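PDB 6BA1: inosine-uridine preferring nucleoside hydrolase from Gardnerella vaginalis 315-A, which belongs to the nucleoside hydrolase family, built as an alpha/beta fold around a mainly parallel sheet, and holds a calcium ion. Local coordinates for residues L204-R213 and A224-E235. Sequence-based numbering, arbitrary orientation.
Sequences LTYKETKQWR and ADMTDFYIKAYE
D228 accepts from two side chains of 204-213, one at each carboxylate oxygen. Its OD1 accepts the hydroxyl of T209, with OG1 to OD1 at 2.7 Å on the syn lone pair, and its OD2 takes NH2 of R213, also at 2.7 Å, from above the carboxylate plane. R213 gets its reach from a chain extended from CG to NE, which brings the guanidinium over A224, whose CB sits under the centre of one face. Both acids then meet that flat group at its edge: NH1 gives a fairly straight bond (162°) to OD1 of D225, while NH2 adds only a weak one to the same oxygen. The three charges form a small salt-bridge network, and D225 has a long, weak ion pair with K221 besides.

Helix 206-213 and helix 218-237 follow each other in the chain and pack as a helical hairpin on the outside of the alpha/beta fold; where 206-213 runs beside 224-235 the axes come within 9.3 Å, nearly antiparallel. T209 is a knob among A224, T227, D228 and I231; its CG2 rests on OG1 of T227, a hydroxyl bonded to L223 O within its own helix. W212 lies against A224 and T227 and continues to I313 of helix 302-319.

Y206 fills the next hole, among D228, I231, K232 and E235. With CG beside the backbone N (chi1 -56°), its ring reaches along the second helix until OH donates to OE2 of E235 at 2.7 Å, the carboxylate turned 79° from the ring. CG2 of I231 packs obliquely on CZ, while CD1 of I231 reaches L204 CD1 at 4.1 Å. At the N-cap, T205 gives both N and OG1 to OE1 of E208.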
loop_
_atom_site.group_PDB
_atom_site.type_symbol
_atom_site.label_atom_id
_atom_site.label_comp_id
_atom_site.label_asym_id
_atom_site.label_seq_id
_atom_site.Cartn_x
_atom_site.Cartn_y
_atom_site.Cartn_z
ATOM N N LEU A 204 -16.397 -5.695 17.377
ATOM C CA LEU A 204 -17.537 -6.075 18.227
ATOM C C LEU A 204 -17.272 -5.805 19.709
ATOM O O LEU A 204 -16.126 -5.883 20.170
ATOM C CB LEU A 204 -18.031 -7.517 17.969
ATOM C CG LEU A 204 -17.317 -8.809 18.423
ATOM C CD1 LEU A 204 -17.209 -8.953 19.949
ATOM C CD2 LEU A 204 -18.078 -10.003 17.887
ATOM N N THR A 205 -18.350 -5.485 20.428
ATOM C CA THR A 205 -18.316 -5.026 21.815
ATOM C C THR A 205 -19.138 -6.006 22.660
ATOM O O THR A 205 -19.593 -7.033 22.159
ATOM C CB THR A 205 -18.922 -3.600 21.910
ATOM O OG1 THR A 205 -20.145 -3.595 21.169
ATOM C CG2 THR A 205 -17.966 -2.566 21.320
ATOM N N TYR A 206 -19.316 -5.693 23.943
ATOM C CA TYR A 206 -20.159 -6.497 24.839
ATOM C C TYR A 206 -21.638 -6.555 24.423
ATOM O O TYR A 206 -22.342 -7.491 24.808
ATOM C CB TYR A 206 -20.072 -5.983 26.277
ATOM C CG TYR A 206 -18.675 -5.912 26.840
ATOM C CD1 TYR A 206 -17.968 -7.075 27.147
ATOM C CD2 TYR A 206 -18.058 -4.682 27.071
ATOM C CE1 TYR A 206 -16.683 -7.012 27.676
ATOM C CE2 TYR A 206 -16.784 -4.609 27.605
ATOM C CZ TYR A 206 -16.101 -5.778 27.896
ATOM O OH TYR A 206 -14.833 -5.710 28.410
ATOM N N LYS A 207 -22.108 -5.558 23.670
ATOM C CA LYS A 207 -23.450 -5.586 23.060
ATOM C C LYS A 207 -23.692 -6.892 22.282
ATOM O O LYS A 207 -24.786 -7.470 22.358
ATOM C CB LYS A 207 -23.649 -4.383 22.127
ATOM N N GLU A 208 -22.656 -7.361 21.580
ATOM C CA GLU A 208 -22.711 -8.577 20.761
ATOM C C GLU A 208 -22.517 -9.869 21.577
ATOM O O GLU A 208 -23.164 -10.878 21.296
ATOM C CB GLU A 208 -21.668 -8.513 19.618
ATOM C CG GLU A 208 -22.004 -7.533 18.490
ATOM C CD GLU A 208 -21.879 -6.062 18.871
ATOM O OE1 GLU A 208 -20.948 -5.693 19.621
ATOM O OE2 GLU A 208 -22.720 -5.260 18.412
ATOM N N THR A 209 -21.634 -9.847 22.575
ATOM C CA THR A 209 -21.350 -11.047 23.388
ATOM C C THR A 209 -22.472 -11.352 24.392
ATOM O O THR A 209 -22.682 -12.515 24.755
ATOM C CB THR A 209 -19.999 -10.960 24.130
ATOM O OG1 THR A 209 -20.051 -9.943 25.135
ATOM C CG2 THR A 209 -18.856 -10.659 23.155
ATOM N N LYS A 210 -23.184 -10.311 24.842
ATOM C CA LYS A 210 -24.385 -10.476 25.672
ATOM C C LYS A 210 -25.504 -11.231 24.943
ATOM O O LYS A 210 -26.319 -11.886 25.595
ATOM C CB LYS A 210 -24.915 -9.127 26.165
ATOM N N GLN A 211 -25.545 -11.139 23.610
ATOM C CA GLN A 211 -26.499 -11.909 22.789
ATOM C C GLN A 211 -26.213 -13.411 22.815
ATOM O O GLN A 211 -27.145 -14.222 22.797
ATOM C CB GLN A 211 -26.500 -11.433 21.331
ATOM C CG GLN A 211 -26.978 -10.001 21.126
ATOM C CD GLN A 211 -26.803 -9.524 19.698
ATOM O OE1 GLN A 211 -26.925 -10.302 18.748
ATOM N NE2 GLN A 211 -26.510 -8.244 19.536
ATOM N N TRP A 212 -24.928 -13.772 22.833
ATOM C CA TRP A 212 -24.521 -15.177 22.959
ATOM C C TRP A 212 -24.849 -15.773 24.334
ATOM O O TRP A 212 -25.195 -16.957 24.428
ATOM C CB TRP A 212 -23.025 -15.344 22.661
ATOM C CG TRP A 212 -22.632 -15.093 21.222
ATOM C CD1 TRP A 212 -23.437 -15.153 20.115
ATOM C CD2 TRP A 212 -21.321 -14.780 20.743
ATOM N NE1 TRP A 212 -22.713 -14.863 18.990
ATOM C CE2 TRP A 212 -21.409 -14.640 19.344
ATOM C CE3 TRP A 212 -20.078 -14.587 21.368
ATOM C CZ2 TRP A 212 -20.294 -14.324 18.549
ATOM C CZ3 TRP A 212 -18.969 -14.279 20.572
ATOM C CH2 TRP A 212 -19.092 -14.143 19.182
ATOM N N ARG A 213 -24.735 -14.962 25.388
ATOM C CA ARG A 213 -25.153 -15.373 26.736
ATOM C C ARG A 213 -26.652 -15.660 26.818
ATOM O O ARG A 213 -27.059 -16.586 27.525
ATOM C CB ARG A 213 -24.795 -14.307 27.770
ATOM C CG ARG A 213 -23.308 -14.136 27.979
ATOM C CD ARG A 213 -23.027 -13.307 29.217
ATOM N NE ARG A 213 -21.650 -12.822 29.191
ATOM C CZ ARG A 213 -20.566 -13.556 29.434
ATOM N NH1 ARG A 213 -20.661 -14.850 29.741
ATOM N NH2 ARG A 213 -19.368 -12.986 29.369
ATOM N N ALA A 224 -18.876 -16.195 24.696
ATOM C CA ALA A 224 -19.070 -14.918 25.395
ATOM C C ALA A 224 -17.969 -14.669 26.424
ATOM O O ALA A 224 -17.305 -13.632 26.377
ATOM C CB ALA A 224 -20.442 -14.879 26.061
ATOM N N ASP A 225 -17.779 -15.624 27.341
ATOM C CA ASP A 225 -16.698 -15.563 28.351
ATOM C C ASP A 225 -15.324 -15.344 27.711
ATOM O O ASP A 225 -14.512 -14.567 28.213
ATOM C CB ASP A 225 -16.650 -16.860 29.192
ATOM C CG ASP A 225 -17.785 -16.980 30.206
ATOM O OD1 ASP A 225 -18.348 -15.951 30.635
ATOM O OD2 ASP A 225 -18.098 -18.133 30.586
ATOM N N MET A 226 -15.088 -16.035 26.599
ATOM C CA MET A 226 -13.810 -16.007 25.900
ATOM C C MET A 226 -13.499 -14.643 25.297
ATOM O O MET A 226 -12.450 -14.063 25.579
ATOM C CB MET A 226 -13.833 -17.047 24.788
ATOM C CG MET A 226 -12.518 -17.204 24.048
ATOM S SD MET A 226 -12.805 -17.673 22.347
ATOM C CE MET A 226 -11.376 -18.713 22.128
ATOM N N THR A 227 -14.403 -14.146 24.456
ATOM C CA THR A 227 -14.204 -12.869 23.769
ATOM C C THR A 227 -14.282 -11.657 24.714
ATOM O O THR A 227 -13.768 -10.589 24.386
ATOM C CB THR A 227 -15.202 -12.693 22.603
ATOM O OG1 THR A 227 -16.539 -12.827 23.084
ATOM C CG2 THR A 227 -14.965 -13.740 21.532
ATOM N N ASP A 228 -14.919 -11.820 25.877
ATOM C CA ASP A 228 -14.918 -10.777 26.915
ATOM C C ASP A 228 -13.548 -10.614 27.585
ATOM O O ASP A 228 -13.203 -9.509 27.993
ATOM C CB ASP A 228 -16.021 -11.031 27.960
ATOM C CG ASP A 228 -17.428 -10.727 27.431
ATOM O OD1 ASP A 228 -17.586 -10.454 26.213
ATOM O OD2 ASP A 228 -18.382 -10.766 28.234
ATOM N N PHE A 229 -12.777 -11.695 27.705
ATOM C CA PHE A 229 -11.356 -11.605 28.104
ATOM C C PHE A 229 -10.559 -10.850 27.039
ATOM O O PHE A 229 -9.708 -10.018 27.357
ATOM C CB PHE A 229 -10.748 -12.997 28.324
ATOM C CG PHE A 229 -9.343 -12.967 28.874
ATOM C CD1 PHE A 229 -8.240 -12.807 28.019
ATOM C CD2 PHE A 229 -9.105 -13.091 30.241
ATOM C CE1 PHE A 229 -6.952 -12.780 28.517
ATOM C CE2 PHE A 229 -7.812 -13.068 30.746
ATOM C CZ PHE A 229 -6.734 -12.909 29.885
ATOM N N TYR A 230 -10.840 -11.177 25.784
ATOM C CA TYR A 230 -10.218 -10.563 24.607
ATOM C C TYR A 230 -10.533 -9.063 24.498
ATOM O O TYR A 230 -9.665 -8.278 24.111
ATOM C CB TYR A 230 -10.691 -11.319 23.362
ATOM C CG TYR A 230 -10.017 -11.010 22.040
ATOM C CD1 TYR A 230 -8.643 -11.165 21.863
ATOM C CD2 TYR A 230 -10.781 -10.646 20.931
ATOM C CE1 TYR A 230 -8.046 -10.921 20.630
ATOM C CE2 TYR A 230 -10.200 -10.411 19.689
ATOM C CZ TYR A 230 -8.838 -10.541 19.544
ATOM O OH TYR A 230 -8.273 -10.279 18.314
ATOM N N ILE A 231 -11.762 -8.668 24.849
ATOM C CA ILE A 231 -12.151 -7.247 24.849
ATOM C C ILE A 231 -11.496 -6.477 26.005
ATOM O O ILE A 231 -11.005 -5.364 25.803
ATOM C CB ILE A 231 -13.694 -7.061 24.851
ATOM C CG1 ILE A 231 -14.290 -7.572 23.516
ATOM C CG2 ILE A 231 -14.076 -5.591 25.016
ATOM C CD1 ILE A 231 -15.751 -7.959 23.617
ATOM N N LYS A 232 -11.493 -7.055 27.206
ATOM C CA LYS A 232 -10.854 -6.434 28.397
ATOM C C LYS A 232 -9.338 -6.282 28.258
ATOM O O LYS A 232 -8.743 -5.387 28.864
ATOM C CB LYS A 232 -11.192 -7.184 29.694
ATOM C CG LYS A 232 -12.592 -6.886 30.207
ATOM C CD LYS A 232 -12.844 -7.487 31.563
ATOM C CE LYS A 232 -14.327 -7.421 31.920
ATOM N NZ LYS A 232 -14.552 -7.709 33.359
ATOM N N ALA A 233 -8.723 -7.168 27.482
ATOM C CA ALA A 233 -7.333 -7.001 27.066
ATOM C C ALA A 233 -7.208 -5.830 26.088
ATOM O O ALA A 233 -6.321 -4.988 26.246
ATOM C CB ALA A 233 -6.807 -8.279 26.439
ATOM N N TYR A 234 -8.098 -5.780 25.090
ATOM C CA TYR A 234 -8.154 -4.653 24.142
ATOM C C TYR A 234 -8.474 -3.307 24.819
ATOM O O TYR A 234 -8.016 -2.266 24.352
ATOM C CB TYR A 234 -9.146 -4.912 22.993
ATOM C CG TYR A 234 -8.519 -5.467 21.721
ATOM C CD1 TYR A 234 -8.581 -4.757 20.524
ATOM C CD2 TYR A 234 -7.876 -6.711 21.709
ATOM C CE1 TYR A 234 -8.039 -5.278 19.343
ATOM C CE2 TYR A 234 -7.350 -7.247 20.547
ATOM C CZ TYR A 234 -7.402 -6.532 19.376
ATOM O OH TYR A 234 -6.906 -7.002 18.171
ATOM N N GLU A 235 -9.245 -3.324 25.902
ATOM C CA GLU A 235 -9.488 -2.113 26.710
ATOM C C GLU A 235 -8.204 -1.439 27.218
ATOM O O GLU A 235 -8.192 -0.222 27.386
ATOM C CB GLU A 235 -10.421 -2.396 27.899
ATOM C CG GLU A 235 -11.893 -2.462 27.540
ATOM C CD GLU A 235 -12.770 -2.814 28.739
ATOM O OE1 GLU A 235 -12.316 -2.762 29.896
ATOM O OE2 GLU A 235 -13.962 -3.137 28.521
#